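Local coordinates for protein epoxyqueuosine reductase (Streptococcus thermophilus, PDB 5D6S) that belongs to the epoxyqueuosine reductase (QueG) family of iron-sulfur proteins and holds cobalamin together with two iron/sulfur clusters, at residues V339-I344 with A355-A360. Sequence-based numbering, arbitrary orientation.
Sequences VKLMEI and ATAIWA
Leu341 of helix 338-347 spreads its two methyl branches over Ala357 and Ala360 of helix 351-364, joining the two arms of an antiparallel helical hairpin in the all-helical C-terminal part of the chain. The N-to-C directions of the short axes of 339-344 and 355-360 differ by 145°, and the axes approach to 9.0 Å, a separation at which one leucine fits against two small alanines. The closest CA atoms across the two segments are those of Leu341 and Ala357, 5.5 Å apart. Evidence for how the leucine is turned lies in its first torsion: CG stands opposite the carbonyl carbon and beside the backbone N (chi1 -65°), and the fork at CG then divides the work. CD2 lies against Ala357, 3.8 Å from its CB and 4.1 Å from its CA. One turn on from Leu341, Ile344 also directs its CB toward 355-360, but supplies a lighter contact through its CG2 branch, 4.3 Å from Ala357 CB. Ala357 is thus met from two successive turns of the facing helix. Around this pair, Leu341 also touches Leu361 and Ile364 of its partner helix; Ala360 packs on Ala330 of helix 318-331, and Trp359, beside Ala360 in sequence, forms a cation-pi pair with Arg253. The other branch of Leu341, CD1, reaches one turn further along the partner helix and stops 4.1 Å from Ala360 CB.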
ATOM      1  N   VAL A 339      26.088  15.881  -1.275  1.00 48.36           N
ATOM      2  CA  VAL A 339      26.558  16.287  -2.589  1.00 50.61           C
ATOM      3  C   VAL A 339      25.496  15.919  -3.639  1.00 51.27           C
ATOM      4  O   VAL A 339      25.266  16.653  -4.621  1.00 43.48           O
ATOM      5  CB  VAL A 339      28.001  15.828  -2.935  1.00 48.54           C
ATOM      6  CG1 VAL A 339      28.506  14.727  -2.024  1.00 58.73           C
ATOM      7  CG2 VAL A 339      28.121  15.416  -4.399  1.00 51.42           C
ATOM      8  N   LYS A 340      24.824  14.802  -3.424  1.00 48.23           N
ATOM      9  CA  LYS A 340      23.739  14.412  -4.329  1.00 43.40           C
ATOM     10  C   LYS A 340      22.541  15.363  -4.276  1.00 39.51           C
ATOM     11  O   LYS A 340      21.911  15.681  -5.283  1.00 35.17           O
ATOM     12  CB  LYS A 340      23.274  12.992  -4.012  1.00 41.01           C
ATOM     13  CG  LYS A 340      22.178  12.479  -4.930  1.00 40.11           C
ATOM     14  CD  LYS A 340      22.540  12.584  -6.385  1.00 45.29           C
ATOM     15  CE  LYS A 340      21.446  11.993  -7.267  1.00 50.68           C
ATOM     16  NZ  LYS A 340      21.807  12.081  -8.706  1.00 50.26           N
ATOM     17  N   LEU A 341      22.192  15.770  -3.080  1.00 42.81           N
ATOM     18  CA  LEU A 341      21.098  16.701  -2.912  1.00 43.16           C
ATOM     19  C   LEU A 341      21.446  18.008  -3.628  1.00 41.08           C
ATOM     20  O   LEU A 341      20.587  18.659  -4.197  1.00 45.66           O
ATOM     21  CB  LEU A 341      20.826  16.909  -1.411  1.00 45.33           C
ATOM     22  CG  LEU A 341      20.340  15.640  -0.687  1.00 42.88           C
ATOM     23  CD1 LEU A 341      20.441  15.769   0.807  1.00 46.62           C
ATOM     24  CD2 LEU A 341      18.907  15.299  -1.052  1.00 40.16           C
ATOM     25  N   MET A 342      22.716  18.390  -3.595  1.00 40.96           N
ATOM     26  CA  MET A 342      23.123  19.645  -4.182  1.00 38.99           C
ATOM     27  C   MET A 342      22.982  19.524  -5.678  1.00 37.10           C
ATOM     28  O   MET A 342      22.598  20.473  -6.333  1.00 45.52           O
ATOM     29  CB  MET A 342      24.539  20.037  -3.754  1.00 43.24           C
ATOM     30  CG  MET A 342      24.638  20.814  -2.445  1.00 44.68           C
ATOM     31  SD  MET A 342      26.319  20.785  -1.714  1.00 54.50           S
ATOM     32  CE  MET A 342      26.561  22.559  -1.510  1.00 64.89           C
ATOM     33  N   GLU A 343      23.263  18.350  -6.220  1.00 40.78           N
ATOM     34  CA  GLU A 343      23.158  18.091  -7.664  1.00 43.47           C
ATOM     35  C   GLU A 343      21.704  18.167  -8.126  1.00 46.40           C
ATOM     36  O   GLU A 343      21.396  18.777  -9.162  1.00 46.23           O
ATOM     37  CB  GLU A 343      23.763  16.732  -8.049  1.00 48.92           C
ATOM     38  CG  GLU A 343      25.292  16.716  -8.005  1.00 66.69           C
ATOM     39  CD  GLU A 343      25.922  15.313  -8.085  1.00 76.81           C
ATOM     40  OE1 GLU A 343      25.245  14.369  -8.555  1.00 85.36           O
ATOM     41  OE2 GLU A 343      27.099  15.172  -7.658  1.00 71.50           O
ATOM     42  N   ILE A 344      20.812  17.543  -7.360  1.00 39.66           N
ATOM     43  CA  ILE A 344      19.395  17.592  -7.672  1.00 35.60           C
ATOM     44  C   ILE A 344      18.925  19.051  -7.726  1.00 34.09           C
ATOM     45  O   ILE A 344      18.256  19.473  -8.657  1.00 28.52           O
ATOM     46  CB  ILE A 344      18.599  16.814  -6.612  1.00 39.27           C
ATOM     47  CG1 ILE A 344      18.778  15.336  -6.829  1.00 40.64           C
ATOM     48  CG2 ILE A 344      17.111  17.147  -6.674  1.00 41.55           C
ATOM     49  CD1 ILE A 344      18.396  14.517  -5.630  1.00 37.97           C
ATOM     50  N   ALA A 355      12.693  20.869  -4.156  1.00 46.17           N
ATOM     51  CA  ALA A 355      12.139  21.465  -2.931  1.00 43.22           C
ATOM     52  C   ALA A 355      12.315  20.518  -1.752  1.00 40.82           C
ATOM     53  O   ALA A 355      12.585  20.917  -0.632  1.00 43.11           O
ATOM     54  CB  ALA A 355      10.686  21.788  -3.127  1.00 40.58           C
ATOM     55  N   THR A 356      12.172  19.243  -2.019  1.00 44.65           N
ATOM     56  CA  THR A 356      12.315  18.249  -0.945  1.00 45.32           C
ATOM     57  C   THR A 356      13.783  18.219  -0.509  1.00 47.76           C
ATOM     58  O   THR A 356      14.079  18.269   0.677  1.00 52.73           O
ATOM     59  CB  THR A 356      11.827  16.887  -1.402  1.00 40.75           C
ATOM     60  OG1 THR A 356      10.482  17.024  -1.891  1.00 36.57           O
ATOM     61  CG2 THR A 356      11.880  15.919  -0.279  1.00 47.05           C
ATOM     62  N   ALA A 357      14.689  18.246  -1.482  1.00 44.21           N
ATOM     63  CA  ALA A 357      16.123  18.268  -1.205  1.00 40.85           C
ATOM     64  C   ALA A 357      16.555  19.510  -0.401  1.00 42.36           C
ATOM     65  O   ALA A 357      17.359  19.392   0.515  1.00 44.36           O
ATOM     66  CB  ALA A 357      16.917  18.175  -2.494  1.00 37.06           C
ATOM     67  N   ILE A 358      16.021  20.684  -0.736  1.00 39.14           N
ATOM     68  CA  ILE A 358      16.332  21.890   0.019  1.00 39.18           C
ATOM     69  C   ILE A 358      15.979  21.719   1.491  1.00 44.92           C
ATOM     70  O   ILE A 358      16.807  21.954   2.363  1.00 46.73           O
ATOM     71  CB  ILE A 358      15.576  23.097  -0.555  1.00 42.78           C
ATOM     72  CG1 ILE A 358      16.251  23.530  -1.856  1.00 41.57           C
ATOM     73  CG2 ILE A 358      15.569  24.244   0.439  1.00 42.85           C
ATOM     74  CD1 ILE A 358      15.440  24.527  -2.611  1.00 45.70           C
ATOM     75  N   TRP A 359      14.770  21.213   1.753  1.00 45.48           N
ATOM     76  CA  TRP A 359      14.384  20.841   3.091  1.00 42.28           C
ATOM     77  C   TRP A 359      15.387  19.868   3.695  1.00 36.85           C
ATOM     78  O   TRP A 359      15.797  20.017   4.841  1.00 42.19           O
ATOM     79  CB  TRP A 359      12.983  20.197   3.092  1.00 45.29           C
ATOM     80  CG  TRP A 359      12.571  19.609   4.426  1.00 44.05           C
ATOM     81  CD1 TRP A 359      12.178  20.297   5.534  1.00 44.25           C
ATOM     82  CD2 TRP A 359      12.538  18.233   4.783  1.00 44.12           C
ATOM     83  NE1 TRP A 359      11.882  19.427   6.562  1.00 44.51           N
ATOM     84  CE2 TRP A 359      12.087  18.153   6.123  1.00 44.88           C
ATOM     85  CE3 TRP A 359      12.821  17.058   4.105  1.00 46.79           C
ATOM     86  CZ2 TRP A 359      11.939  16.944   6.793  1.00 45.19           C
ATOM     87  CZ3 TRP A 359      12.669  15.828   4.782  1.00 47.80           C
ATOM     88  CH2 TRP A 359      12.236  15.790   6.105  1.00 43.64           C
ATOM     89  N   ALA A 360      15.723  18.843   2.934  1.00 35.81           N
ATOM     90  CA  ALA A 360      16.558  17.750   3.426  1.00 36.79           C
ATOM     91  C   ALA A 360      17.923  18.278   3.910  1.00 38.37           C
ATOM     92  O   ALA A 360      18.461  17.797   4.935  1.00 34.09           O
ATOM     93  CB  ALA A 360      16.717  16.668   2.366  1.00 36.71           C
TER